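Local structure of alanine racemase, biosynthetic (Pseudomonas aeruginosa PAO1, 6A2F) at residues 15-20 / 27-32; 283-288 / 334-339; 144-147 / 153-156; 59-64 / 85-90; 250-253 / 257-260. The protein belongs to the alanine racemase family, joining a TIM-barrel N-terminal domain to a beta-rich C-terminal domain, with two copies in the assembly. One frame throughout, in Å; residues are numbered along the deposited sequence.

Overall arrangement
Along the chain the order is contact 1, contact 4, contact 3, contact 5, contact 2, each closed before the next opens. Contacts 1, 4 and 3 lie in the barrel domain, with centres 20 to 25 Å apart. Contact 1 includes strand 28-32 of one parallel sheet, contact 4 joins the helices following strands 55-58 and 75-78 of the same sheet, and contact 3 uses strand 151-157 of a second. Contacts 5 and 2 belong to the C-terminal domain, centres about 18 Å apart and nearest atoms about 4 Å; contacts 3 and 5, about 62 Å apart between centres, span the elongated chain. Contacts 2, 4 and 5 also touch the second subunit, so both domains share in dimer formation.

Contact 1. Residues 15-20 / 27-32; sequences HNYALA and RQAFAV
Y17 and A31 bring the backbones nearest, CA to CA 7.4 Å, where helix 15-20 passes strand 28-32 at 146° between their directions and 9.5 Å between axes. The link is the tyrosine hydroxyl: Y17 OH donates to A29 O over 2.6 Å, a short bond that arrives at 130° to the C=O and well tilted from the carbonyl plane. The anti torsion of CG against the backbone N (chi1 -178°) carries the ring toward the strand, and it presents an edge to that carbonyl. Alanine suits the strand because small methyls let the ring come in: A29 CB sits 3.7 Å from Y17 OH, and A31 CB lies 4.1 Å from Y17 CE1. F30, between them, directs its CB away from the helix, and its ring packs on W207 and L77. The backbone N of D54 also bonds Y17 OH, and the D54 carboxylate takes A29 N. A buried phenol oxygen thus gives one hydrogen bond and receives another, which fixes how the ring tip can sit between helix 10-22 and the sheet of the barrel.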
loop_
_atom_site.group_PDB
_atom_site.type_symbol
_atom_site.label_atom_id
_atom_site.label_comp_id
_atom_site.label_asym_id
_atom_site.label_seq_id
_atom_site.Cartn_x
_atom_site.Cartn_y
_atom_site.Cartn_z
ATOM N N HIS A 15 19.866 -5.263 -16.535
ATOM C CA HIS A 15 20.031 -4.347 -17.670
ATOM C C HIS A 15 20.038 -2.878 -17.229
ATOM O O HIS A 15 20.936 -2.119 -17.603
ATOM C CB HIS A 15 18.935 -4.588 -18.720
ATOM C CG HIS A 15 19.022 -3.681 -19.910
ATOM N ND1 HIS A 15 18.469 -2.418 -19.926
ATOM C CD2 HIS A 15 19.598 -3.855 -21.124
ATOM C CE1 HIS A 15 18.706 -1.851 -21.095
ATOM N NE2 HIS A 15 19.389 -2.702 -21.840
ATOM N N ASN A 16 19.044 -2.489 -16.432
ATOM C CA ASN A 16 18.914 -1.106 -15.990
ATOM C C ASN A 16 20.066 -0.691 -15.081
ATOM O O ASN A 16 20.506 0.463 -15.119
ATOM C CB ASN A 16 17.580 -0.882 -15.284
ATOM C CG ASN A 16 16.387 -1.120 -16.188
ATOM O OD1 ASN A 16 16.470 -0.987 -17.414
ATOM N ND2 ASN A 16 15.262 -1.473 -15.583
ATOM N N TYR A 17 20.555 -1.633 -14.275
ATOM C CA TYR A 17 21.714 -1.387 -13.420
ATOM C C TYR A 17 22.989 -1.116 -14.227
ATOM O O TYR A 17 23.744 -0.200 -13.905
ATOM C CB TYR A 17 21.941 -2.536 -12.434
ATOM C CG TYR A 17 23.112 -2.272 -11.517
ATOM C CD1 TYR A 17 22.997 -1.378 -10.453
ATOM C CD2 TYR A 17 24.342 -2.890 -11.730
ATOM C CE1 TYR A 17 24.068 -1.111 -9.620
ATOM C CE2 TYR A 17 25.420 -2.632 -10.898
ATOM C CZ TYR A 17 25.279 -1.740 -9.846
ATOM O OH TYR A 17 26.343 -1.475 -9.011
ATOM N N ALA A 18 23.219 -1.919 -15.268
ATOM C CA ALA A 18 24.380 -1.752 -16.139
ATOM C C ALA A 18 24.303 -0.424 -16.892
ATOM O O ALA A 18 25.326 0.210 -17.160
ATOM C CB ALA A 18 24.484 -2.913 -17.113
ATOM N N LEU A 19 23.080 -0.018 -17.228
ATOM C CA LEU A 19 22.828 1.268 -17.862
ATOM C C LEU A 19 23.194 2.421 -16.920
ATOM O O LEU A 19 23.737 3.439 -17.356
ATOM C CB LEU A 19 21.360 1.362 -18.293
ATOM C CG LEU A 19 20.938 2.491 -19.241
ATOM C CD1 LEU A 19 19.774 2.032 -20.106
ATOM C CD2 LEU A 19 20.576 3.765 -18.490
ATOM N N ALA A 20 22.890 2.255 -15.633
ATOM C CA ALA A 20 23.244 3.249 -14.622
ATOM C C ALA A 20 24.759 3.343 -14.467
ATOM O O ALA A 20 25.308 4.439 -14.363
ATOM C CB ALA A 20 22.588 2.919 -13.289
ATOM N N ARG A 27 33.307 4.946 -12.202
ATOM C CA ARG A 27 32.784 5.132 -10.860
ATOM C C ARG A 27 32.052 3.884 -10.371
ATOM O O ARG A 27 31.897 2.921 -11.116
ATOM C CB ARG A 27 31.856 6.348 -10.844
ATOM C CG ARG A 27 32.539 7.674 -10.525
ATOM C CD ARG A 27 33.624 8.099 -11.508
ATOM N NE ARG A 27 33.902 9.530 -11.380
ATOM C CZ ARG A 27 33.450 10.474 -12.211
ATOM N NH1 ARG A 27 33.755 11.745 -11.989
ATOM N NH2 ARG A 27 32.706 10.159 -13.268
ATOM N N GLN A 28 31.619 3.903 -9.114
ATOM C CA GLN A 28 30.863 2.792 -8.528
ATOM C C GLN A 28 29.372 3.137 -8.408
ATOM O O GLN A 28 28.994 4.313 -8.405
ATOM C CB GLN A 28 31.419 2.434 -7.147
ATOM C CG GLN A 28 32.912 2.147 -7.095
ATOM C CD GLN A 28 33.269 0.819 -7.729
ATOM O OE1 GLN A 28 32.911 -0.248 -7.220
ATOM N NE2 GLN A 28 33.979 0.875 -8.848
ATOM N N ALA A 29 28.527 2.115 -8.312
ATOM C CA ALA A 29 27.093 2.339 -8.124
ATOM C C ALA A 29 26.473 1.460 -7.033
ATOM O O ALA A 29 26.629 0.231 -7.045
ATOM C CB ALA A 29 26.349 2.172 -9.441
ATOM N N PHE A 30 25.784 2.100 -6.087
ATOM C CA PHE A 30 24.939 1.389 -5.133
ATOM C C PHE A 30 23.663 0.950 -5.837
ATOM O O PHE A 30 23.038 1.747 -6.539
ATOM C CB PHE A 30 24.528 2.297 -3.967
ATOM C CG PHE A 30 25.576 2.469 -2.905
ATOM C CD1 PHE A 30 25.923 1.413 -2.067
ATOM C CD2 PHE A 30 26.189 3.703 -2.714
ATOM C CE1 PHE A 30 26.880 1.578 -1.075
ATOM C CE2 PHE A 30 27.145 3.875 -1.726
ATOM C CZ PHE A 30 27.491 2.811 -0.904
ATOM N N ALA A 31 23.276 -0.310 -5.655
ATOM C CA ALA A 31 21.927 -0.731 -6.009
ATOM C C ALA A 31 21.022 -0.426 -4.817
ATOM O O ALA A 31 21.150 -1.045 -3.758
ATOM C CB ALA A 31 21.886 -2.210 -6.367
ATOM N N VAL A 32 20.137 0.558 -4.980
ATOM C CA VAL A 32 19.188 0.923 -3.929
ATOM C C VAL A 32 18.045 -0.083 -3.962
ATOM O O VAL A 32 17.270 -0.130 -4.918
ATOM C CB VAL A 32 18.666 2.373 -4.079
ATOM C CG1 VAL A 32 17.630 2.685 -3.011
ATOM C CG2 VAL A 32 19.811 3.379 -4.026
#

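Contact 2. Residues 283-288 / 334-339; sequences AGTPVL and ARACGT
No flat group takes part where P286 meets A336; the puckered ring of P286 brings CD to 3.9 Å from A336 CB. Beside it T285 spreads its two branches over the helix end. Its methyl, anti to the backbone N, reaches C337, with T285 CG2 4.1 Å from C337 SG, while T285 OG1 stands 4.0 Å from A336 CB and is hydrogen-bonded to P282 O. Alanine suits the spot: its single methyl fits between P286 CD and T285 OG1 where the CA atoms of T285 and A336 are 5.5 Å apart. The thiol of C337 also packs on P278 and A281. The helix, which C337 is the first to leave, is closed by a Schellman motif: T339 N bonds A334 O at 2.9 Å and G338 N bonds R335 O at 3.2 Å, G338 taking the positive phi that glycine adopts easily. This is a helix C-terminus packed on the beginning of strand 286-289 and the residue leading into it, joining helix 330-336 to the mixed sheet of the C-terminal domain.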
loop_
_atom_site.group_PDB
_atom_site.type_symbol
_atom_site.label_atom_id
_atom_site.label_comp_id
_atom_site.label_asym_id
_atom_site.label_seq_id
_atom_site.Cartn_x
_atom_site.Cartn_y
_atom_site.Cartn_z
ATOM N N ALA A 283 -11.737 8.237 -13.252
ATOM C CA ALA A 283 -12.211 7.823 -14.560
ATOM C C ALA A 283 -11.195 8.257 -15.617
ATOM O O ALA A 283 -10.724 9.399 -15.603
ATOM C CB ALA A 283 -13.576 8.434 -14.838
ATOM N N GLY A 284 -10.846 7.340 -16.514
ATOM C CA GLY A 284 -9.874 7.631 -17.568
ATOM C C GLY A 284 -8.466 7.123 -17.298
ATOM O O GLY A 284 -7.579 7.266 -18.147
ATOM N N THR A 285 -8.253 6.551 -16.112
ATOM C CA THR A 285 -6.999 5.874 -15.790
ATOM C C THR A 285 -6.853 4.685 -16.744
ATOM O O THR A 285 -7.772 3.872 -16.867
ATOM C CB THR A 285 -6.967 5.406 -14.321
ATOM O OG1 THR A 285 -7.079 6.540 -13.458
ATOM C CG2 THR A 285 -5.677 4.674 -14.007
ATOM N N PRO A 286 -5.708 4.597 -17.443
ATOM C CA PRO A 286 -5.539 3.585 -18.484
ATOM C C PRO A 286 -5.345 2.166 -17.949
ATOM O O PRO A 286 -4.800 1.967 -16.849
ATOM C CB PRO A 286 -4.278 4.049 -19.217
ATOM C CG PRO A 286 -3.503 4.793 -18.184
ATOM C CD PRO A 286 -4.540 5.492 -17.348
ATOM N N VAL A 287 -5.803 1.197 -18.741
ATOM C CA VAL A 287 -5.600 -0.219 -18.466
ATOM C C VAL A 287 -5.512 -0.986 -19.795
ATOM O O VAL A 287 -5.966 -0.491 -20.833
ATOM C CB VAL A 287 -6.718 -0.773 -17.550
ATOM C CG1 VAL A 287 -7.860 -1.373 -18.361
ATOM C CG2 VAL A 287 -6.153 -1.790 -16.576
ATOM N N LEU A 288 -4.912 -2.172 -19.772
ATOM C CA LEU A 288 -4.913 -3.041 -20.950
ATOM C C LEU A 288 -5.811 -4.259 -20.747
ATOM O O LEU A 288 -5.705 -4.958 -19.741
ATOM C CB LEU A 288 -3.497 -3.490 -21.324
ATOM C CG LEU A 288 -2.449 -2.472 -21.783
ATOM C CD1 LEU A 288 -1.282 -3.198 -22.435
ATOM C CD2 LEU A 288 -3.023 -1.434 -22.742
ATOM N N ALA A 334 0.453 5.972 -12.848
ATOM C CA ALA A 334 0.710 6.818 -11.684
ATOM C C ALA A 334 0.389 8.293 -11.942
ATOM O O ALA A 334 -0.151 8.972 -11.068
ATOM C CB ALA A 334 2.151 6.663 -11.236
ATOM N N ARG A 335 0.727 8.779 -13.137
ATOM C CA ARG A 335 0.453 10.166 -13.525
ATOM C C ARG A 335 -1.052 10.435 -13.548
ATOM O O ARG A 335 -1.507 11.477 -13.082
ATOM C CB ARG A 335 1.108 10.498 -14.877
ATOM C CG ARG A 335 1.113 11.978 -15.250
ATOM C CD ARG A 335 2.096 12.281 -16.374
ATOM N NE ARG A 335 1.857 11.426 -17.541
ATOM C CZ ARG A 335 1.089 11.751 -18.583
ATOM N NH1 ARG A 335 0.935 10.886 -19.584
ATOM N NH2 ARG A 335 0.478 12.934 -18.634
ATOM N N ALA A 336 -1.815 9.475 -14.064
ATOM C CA ALA A 336 -3.276 9.559 -14.070
ATOM C C ALA A 336 -3.853 9.555 -12.652
ATOM O O ALA A 336 -4.919 10.134 -12.400
ATOM C CB ALA A 336 -3.865 8.421 -14.887
ATOM N N CYS A 337 -3.140 8.909 -11.731
ATOM C CA CYS A 337 -3.570 8.799 -10.341
ATOM C C CYS A 337 -3.041 9.927 -9.462
ATOM O O CYS A 337 -3.240 9.913 -8.246
ATOM C CB CYS A 337 -3.166 7.438 -9.769
ATOM S SG CYS A 337 -4.131 6.069 -10.442
ATOM N N GLY A 338 -2.374 10.901 -10.079
ATOM C CA GLY A 338 -1.848 12.066 -9.366
ATOM C C GLY A 338 -0.667 11.767 -8.454
ATOM O O GLY A 338 -0.483 12.434 -7.433
ATOM N N THR A 339 0.132 10.768 -8.826
ATOM C CA THR A 339 1.298 10.347 -8.043
ATOM C C THR A 339 2.405 9.800 -8.963
ATOM O O THR A 339 2.348 10.004 -10.175
ATOM C CB THR A 339 0.911 9.341 -6.925
ATOM O OG1 THR A 339 2.064 9.026 -6.135
ATOM C CG2 THR A 339 0.315 8.058 -7.500
#

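Contact 3. Residues 144-147 / 153-156; sequences RLRS and ELNL
L145 and R146 come down on L154 where helix 135-145 turns back into strand 151-157, the returning half of a beta-alpha-beta unit that starts with strand 118-123. L154 drives its branched end against the end of the helix: CD2 of L154 lies 3.6 Å from R146 CA, and both of its methyls stand 4.1 Å from L145 CB. Leucine fits here because it is long enough to bridge the gap left by backbones whose nearest CA atoms, those of R146 and L154, are 6.4 Å apart. R146 then slides past it in the opposite direction. Its chain bends at chi2 (68°) and chi3 (-88°), which folds the guanidinium back over the strand so that L154 CB sits 3.7 Å above the plane of R146, over its centre. That flat group is held by polar partners in the loop before strand 189-190: R146 NH2 makes a salt bridge to D187, which also accepts a bond from L154 N, and R146 NH1 bonds D185 O. As in any beta strand, successive residues of 153-156 alternate sides. L145 is backed by L122, F109 and L110, and L154 by V120 and H142, while E153 and N155 turn their CB atoms the other way. There N155 ND2 gives a nearly straight bond (177°) of 3.0 Å to E153 OE1, meeting it on the anti side and tilted from the carboxylate plane; R75 makes a salt bridge to the same oxygen.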
loop_
_atom_site.group_PDB
_atom_site.type_symbol
_atom_site.label_atom_id
_atom_site.label_comp_id
_atom_site.label_asym_id
_atom_site.label_seq_id
_atom_site.Cartn_x
_atom_site.Cartn_y
_atom_site.Cartn_z
ATOM N N ARG A 144 36.226 15.847 14.135
ATOM C CA ARG A 144 36.147 14.865 15.209
ATOM C C ARG A 144 36.442 13.454 14.703
ATOM O O ARG A 144 37.111 12.673 15.382
ATOM C CB ARG A 144 34.768 14.910 15.885
ATOM C CG ARG A 144 34.757 14.438 17.341
ATOM C CD ARG A 144 33.477 14.855 18.075
ATOM N NE ARG A 144 32.908 16.096 17.538
ATOM C CZ ARG A 144 31.822 16.712 18.002
ATOM N NH1 ARG A 144 31.154 16.229 19.047
ATOM N NH2 ARG A 144 31.408 17.834 17.413
ATOM N N LEU A 145 35.964 13.143 13.499
ATOM C CA LEU A 145 35.900 11.755 13.030
ATOM C C LEU A 145 37.024 11.291 12.107
ATOM O O LEU A 145 37.212 10.085 11.947
ATOM C CB LEU A 145 34.541 11.473 12.371
ATOM C CG LEU A 145 33.318 11.472 13.292
ATOM C CD1 LEU A 145 32.032 11.447 12.474
ATOM C CD2 LEU A 145 33.354 10.299 14.261
ATOM N N ARG A 146 37.764 12.226 11.510
ATOM C CA ARG A 146 38.759 11.886 10.484
ATOM C C ARG A 146 39.823 10.867 10.920
ATOM O O ARG A 146 40.220 10.014 10.122
ATOM C CB ARG A 146 39.411 13.146 9.891
ATOM C CG ARG A 146 40.495 12.896 8.834
ATOM C CD ARG A 146 39.965 12.315 7.524
ATOM N NE ARG A 146 39.900 10.849 7.526
ATOM C CZ ARG A 146 39.518 10.106 6.486
ATOM N NH1 ARG A 146 39.162 10.673 5.337
ATOM N NH2 ARG A 146 39.495 8.784 6.592
ATOM N N SER A 147 40.277 10.956 12.171
ATOM C CA SER A 147 41.242 9.990 12.705
ATOM C C SER A 147 40.697 9.220 13.921
ATOM O O SER A 147 41.470 8.682 14.724
ATOM C CB SER A 147 42.594 10.660 13.021
ATOM O OG SER A 147 42.501 11.523 14.143
ATOM N N GLU A 153 36.379 4.527 6.804
ATOM C CA GLU A 153 36.292 5.430 5.682
ATOM C C GLU A 153 35.462 6.597 6.122
ATOM O O GLU A 153 34.427 6.409 6.735
ATOM C CB GLU A 153 35.549 4.780 4.518
ATOM C CG GLU A 153 36.384 4.236 3.377
ATOM C CD GLU A 153 35.520 3.699 2.250
ATOM O OE1 GLU A 153 34.299 3.877 2.303
ATOM O OE2 GLU A 153 36.049 3.096 1.308
ATOM N N LEU A 154 35.938 7.804 5.878
ATOM C CA LEU A 154 35.096 8.957 6.170
ATOM C C LEU A 154 34.638 9.546 4.837
ATOM O O LEU A 154 35.459 9.899 3.989
ATOM C CB LEU A 154 35.812 9.990 7.045
ATOM C CG LEU A 154 34.919 11.089 7.645
ATOM C CD1 LEU A 154 33.747 10.514 8.439
ATOM C CD2 LEU A 154 35.728 12.050 8.508
ATOM N N ASN A 155 33.323 9.620 4.659
ATOM C CA ASN A 155 32.722 9.908 3.360
ATOM C C ASN A 155 31.716 11.055 3.418
ATOM O O ASN A 155 31.316 11.487 4.505
ATOM C CB ASN A 155 32.049 8.647 2.803
ATOM C CG ASN A 155 33.016 7.487 2.642
ATOM O OD1 ASN A 155 34.219 7.681 2.470
ATOM N ND2 ASN A 155 32.492 6.272 2.696
ATOM N N LEU A 156 31.322 11.550 2.246
ATOM C CA LEU A 156 30.317 12.605 2.154
ATOM C C LEU A 156 29.118 12.170 1.311
ATOM O O LEU A 156 29.280 11.609 0.221
ATOM C CB LEU A 156 30.927 13.899 1.600
ATOM C CG LEU A 156 30.004 15.117 1.446
ATOM C CD1 LEU A 156 29.591 15.684 2.797
ATOM C CD2 LEU A 156 30.646 16.195 0.582
#

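Contact 4. Residues 59-64 / 85-90; sequences ACLEEA and ASEYAL
L61 against L90 is a helix-to-helix packing contact on the outside of the barrel, with E87 beside it. The two leucine side chains cross at a slant, L61 CD2 standing 3.5 Å from L90 CD2, and the same methyl lies 3.9 Å from the aliphatic CG of E87. Both leucines set CG anti to the backbone N (chi1 -174° in each), which sends their branched ends toward each other. L61 also packs on L96. Helices 61-70 and 87-93 follow the neighbouring strands 55-58 and 75-78 of the barrel, so the contact ties consecutive barrel helices together near their beginnings. A water bridges them on the polar side: it accepts a bond from L61 N at 3.2 Å, with E87 OE1 at 2.7 Å and E62 OE2 at 3.0 Å as possible acceptors. The terminal amino group M1 N of the second subunit bonds E87 OE1 and probably offsets part of the charge on E87, while R2 N of that subunit bonds E62 OE1. Further along, E63 OE1 accepts A59 N at 2.8 Å, and E63 OE2 forms a salt bridge to R351 of the second subunit.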
loop_
_atom_site.group_PDB
_atom_site.type_symbol
_atom_site.label_atom_id
_atom_site.label_comp_id
_atom_site.label_asym_id
_atom_site.label_seq_id
_atom_site.Cartn_x
_atom_site.Cartn_y
_atom_site.Cartn_z
ATOM N N ALA A 59 17.281 1.174 3.667
ATOM C CA ALA A 59 16.726 2.217 4.540
ATOM C C ALA A 59 16.863 1.963 6.059
ATOM O O ALA A 59 16.718 2.894 6.866
ATOM C CB ALA A 59 15.267 2.462 4.178
ATOM N N CYS A 60 17.121 0.714 6.447
ATOM C CA CYS A 60 17.175 0.339 7.864
ATOM C C CYS A 60 17.954 -0.956 8.078
ATOM O O CYS A 60 18.268 -1.666 7.118
ATOM C CB CYS A 60 15.760 0.207 8.449
ATOM S SG CYS A 60 14.762 -1.104 7.706
ATOM N N LEU A 61 18.248 -1.253 9.346
ATOM C CA LEU A 61 19.080 -2.396 9.737
ATOM C C LEU A 61 18.442 -3.736 9.373
ATOM O O LEU A 61 19.142 -4.671 8.967
ATOM C CB LEU A 61 19.384 -2.335 11.241
ATOM C CG LEU A 61 20.343 -3.340 11.892
ATOM C CD1 LEU A 61 21.795 -3.008 11.584
ATOM C CD2 LEU A 61 20.127 -3.355 13.397
ATOM N N GLU A 62 17.118 -3.814 9.518
ATOM C CA GLU A 62 16.353 -5.015 9.183
ATOM C C GLU A 62 16.595 -5.411 7.725
ATOM O O GLU A 62 16.883 -6.575 7.432
ATOM C CB GLU A 62 14.851 -4.800 9.433
ATOM C CG GLU A 62 14.436 -4.619 10.892
ATOM C CD GLU A 62 14.593 -3.190 11.401
ATOM O OE1 GLU A 62 14.015 -2.882 12.462
ATOM O OE2 GLU A 62 15.287 -2.365 10.756
ATOM N N GLU A 63 16.498 -4.429 6.824
ATOM C CA GLU A 63 16.749 -4.645 5.394
ATOM C C GLU A 63 18.189 -5.041 5.129
ATOM O O GLU A 63 18.457 -5.923 4.311
ATOM C CB GLU A 63 16.408 -3.398 4.589
ATOM C CG GLU A 63 14.920 -3.121 4.479
ATOM C CD GLU A 63 14.624 -1.828 3.751
ATOM O OE1 GLU A 63 15.581 -1.095 3.403
ATOM O OE2 GLU A 63 13.431 -1.539 3.533
ATOM N N ALA A 64 19.109 -4.383 5.832
ATOM C CA ALA A 64 20.532 -4.663 5.712
ATOM C C ALA A 64 20.861 -6.096 6.137
ATOM O O ALA A 64 21.699 -6.754 5.516
ATOM C CB ALA A 64 21.341 -3.658 6.527
ATOM N N ALA A 85 20.763 3.527 19.828
ATOM C CA ALA A 85 22.040 3.072 20.382
ATOM C C ALA A 85 22.287 1.571 20.218
ATOM O O ALA A 85 23.398 1.155 19.867
ATOM C CB ALA A 85 22.148 3.469 21.850
ATOM N N SER A 86 21.253 0.767 20.465
ATOM C CA SER A 86 21.393 -0.689 20.477
ATOM C C SER A 86 21.645 -1.287 19.091
ATOM O O SER A 86 22.034 -2.450 18.978
ATOM C CB SER A 86 20.170 -1.341 21.131
ATOM O OG SER A 86 18.986 -1.055 20.408
ATOM N N GLU A 87 21.428 -0.494 18.042
ATOM C CA GLU A 87 21.631 -0.964 16.673
ATOM C C GLU A 87 23.104 -1.123 16.296
ATOM O O GLU A 87 23.457 -2.023 15.531
ATOM C CB GLU A 87 20.911 -0.057 15.665
ATOM C CG GLU A 87 19.404 -0.264 15.635
ATOM C CD GLU A 87 18.699 0.491 14.520
ATOM O OE1 GLU A 87 17.454 0.473 14.508
ATOM O OE2 GLU A 87 19.366 1.100 13.659
ATOM N N TYR A 88 23.961 -0.270 16.849
ATOM C CA TYR A 88 25.373 -0.226 16.445
ATOM C C TYR A 88 26.127 -1.547 16.552
ATOM O O TYR A 88 26.856 -1.912 15.624
ATOM C CB TYR A 88 26.120 0.899 17.166
ATOM C CG TYR A 88 25.657 2.265 16.715
ATOM C CD1 TYR A 88 26.107 2.813 15.509
ATOM C CD2 TYR A 88 24.745 2.998 17.478
ATOM C CE1 TYR A 88 25.672 4.058 15.084
ATOM C CE2 TYR A 88 24.308 4.245 17.062
ATOM C CZ TYR A 88 24.773 4.768 15.867
ATOM O OH TYR A 88 24.333 6.001 15.454
ATOM N N ALA A 89 25.940 -2.265 17.661
ATOM C CA ALA A 89 26.565 -3.585 17.834
ATOM C C ALA A 89 26.180 -4.547 16.702
ATOM O O ALA A 89 27.030 -5.280 16.192
ATOM C CB ALA A 89 26.227 -4.178 19.196
ATOM N N LEU A 90 24.908 -4.526 16.301
ATOM C CA LEU A 90 24.450 -5.354 15.188
ATOM C C LEU A 90 24.985 -4.865 13.834
ATOM O O LEU A 90 25.379 -5.677 12.999
ATOM C CB LEU A 90 22.922 -5.478 15.170
ATOM C CG LEU A 90 22.308 -6.439 14.140
ATOM C CD1 LEU A 90 23.008 -7.799 14.072
ATOM C CD2 LEU A 90 20.824 -6.623 14.422
HETATM O O HOH W 1 16.772 -0.089 11.927
#

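Contact 5. Residues 250-253 / 257-260; sequences ESVG and TWIA
A260 N bonds E250 O at 2.9 Å, almost straight (172°), and V252 N bonds W258 O at the same 2.9 Å, more bent at 148°. These flank S251 and I259, an antiparallel non-hydrogen-bonded pair whose CA atoms lie 4.4 Å apart, and S251 CA adds a CA-H...O contact to W258 O at 3.2 Å. Toward the turn a water takes over, donating to V252 O at 2.7 Å and accepting a bond from T257 N at 3.3 Å. Packing follows on the face carrying V252 and W258, whose side chains run alongside each other in the same direction. V252 CG2 touches W258 CE3 at 3.7 Å, a beta-branched valine and a wide indole suiting a site where I266 supports both. S251 and I259 occupy the other face. G253, with positive phi, uses its backbone to bond the second subunit, and H129 of that subunit packs against E250 and V252. Y254, in the turn, lines a D-lysine site. A two-strand hairpin this short, weakly paired through two direct bonds and one water bridge, probably relies also on the V252-W258 packing and on the partner subunit to position its turn.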
loop_
_atom_site.group_PDB
_atom_site.type_symbol
_atom_site.label_atom_id
_atom_site.label_comp_id
_atom_site.label_asym_id
_atom_site.label_seq_id
_atom_site.Cartn_x
_atom_site.Cartn_y
_atom_site.Cartn_z
ATOM N N GLU A 250 -27.668 4.626 -15.738
ATOM C CA GLU A 250 -27.328 3.711 -14.646
ATOM C C GLU A 250 -25.907 3.978 -14.154
ATOM O O GLU A 250 -25.046 4.415 -14.922
ATOM C CB GLU A 250 -27.494 2.246 -15.075
ATOM C CG GLU A 250 -28.935 1.831 -15.364
ATOM C CD GLU A 250 -29.095 0.344 -15.651
ATOM O OE1 GLU A 250 -30.125 -0.233 -15.232
ATOM O OE2 GLU A 250 -28.204 -0.257 -16.294
ATOM N N SER A 251 -25.668 3.722 -12.870
ATOM C CA SER A 251 -24.382 4.044 -12.250
ATOM C C SER A 251 -23.527 2.812 -11.947
ATOM O O SER A 251 -24.039 1.698 -11.862
ATOM C CB SER A 251 -24.582 4.896 -10.987
ATOM O OG SER A 251 -25.329 4.207 -9.998
ATOM N N VAL A 252 -22.219 3.027 -11.796
ATOM C CA VAL A 252 -21.272 1.946 -11.510
ATOM C C VAL A 252 -20.445 2.244 -10.261
ATOM O O VAL A 252 -19.854 3.321 -10.137
ATOM C CB VAL A 252 -20.351 1.658 -12.721
ATOM C CG1 VAL A 252 -19.182 0.756 -12.335
ATOM C CG2 VAL A 252 -21.152 1.027 -13.847
ATOM N N GLY A 253 -20.430 1.282 -9.337
ATOM C CA GLY A 253 -19.568 1.326 -8.157
ATOM C C GLY A 253 -20.059 2.210 -7.026
ATOM O O GLY A 253 -21.119 2.833 -7.120
ATOM N N THR A 257 -20.385 7.177 -8.708
ATOM C CA THR A 257 -19.455 8.154 -9.289
ATOM C C THR A 257 -19.461 8.174 -10.816
ATOM O O THR A 257 -19.244 9.217 -11.430
ATOM C CB THR A 257 -18.020 7.891 -8.786
ATOM O OG1 THR A 257 -18.001 7.964 -7.355
ATOM C CG2 THR A 257 -17.028 8.916 -9.348
ATOM N N TRP A 258 -19.706 7.013 -11.415
ATOM C CA TRP A 258 -19.676 6.857 -12.860
ATOM C C TRP A 258 -21.089 6.564 -13.375
ATOM O O TRP A 258 -21.714 5.583 -12.968
ATOM C CB TRP A 258 -18.697 5.735 -13.235
ATOM C CG TRP A 258 -18.390 5.632 -14.701
ATOM C CD1 TRP A 258 -17.347 6.214 -15.357
ATOM C CD2 TRP A 258 -19.129 4.900 -15.688
ATOM N NE1 TRP A 258 -17.389 5.894 -16.694
ATOM C CE2 TRP A 258 -18.472 5.090 -16.926
ATOM C CE3 TRP A 258 -20.283 4.105 -15.650
ATOM C CZ2 TRP A 258 -18.931 4.514 -18.118
ATOM C CZ3 TRP A 258 -20.741 3.533 -16.836
ATOM C CH2 TRP A 258 -20.063 3.742 -18.053
ATOM N N ILE A 259 -21.589 7.432 -14.255
ATOM C CA ILE A 259 -22.923 7.277 -14.844
ATOM C C ILE A 259 -22.810 7.052 -16.351
ATOM O O ILE A 259 -22.187 7.843 -17.061
ATOM C CB ILE A 259 -23.838 8.492 -14.540
ATOM C CG1 ILE A 259 -24.022 8.667 -13.021
ATOM C CG2 ILE A 259 -25.191 8.345 -15.235
ATOM C CD1 ILE A 259 -24.588 10.008 -12.587
ATOM N N ALA A 260 -23.415 5.964 -16.826
ATOM C CA ALA A 260 -23.399 5.597 -18.243
ATOM C C ALA A 260 -24.184 6.581 -19.107
ATOM O O ALA A 260 -25.339 6.900 -18.812
ATOM C CB ALA A 260 -23.932 4.183 -18.428
HETATM O O HOH W 2 -18.340 4.622 -8.385
#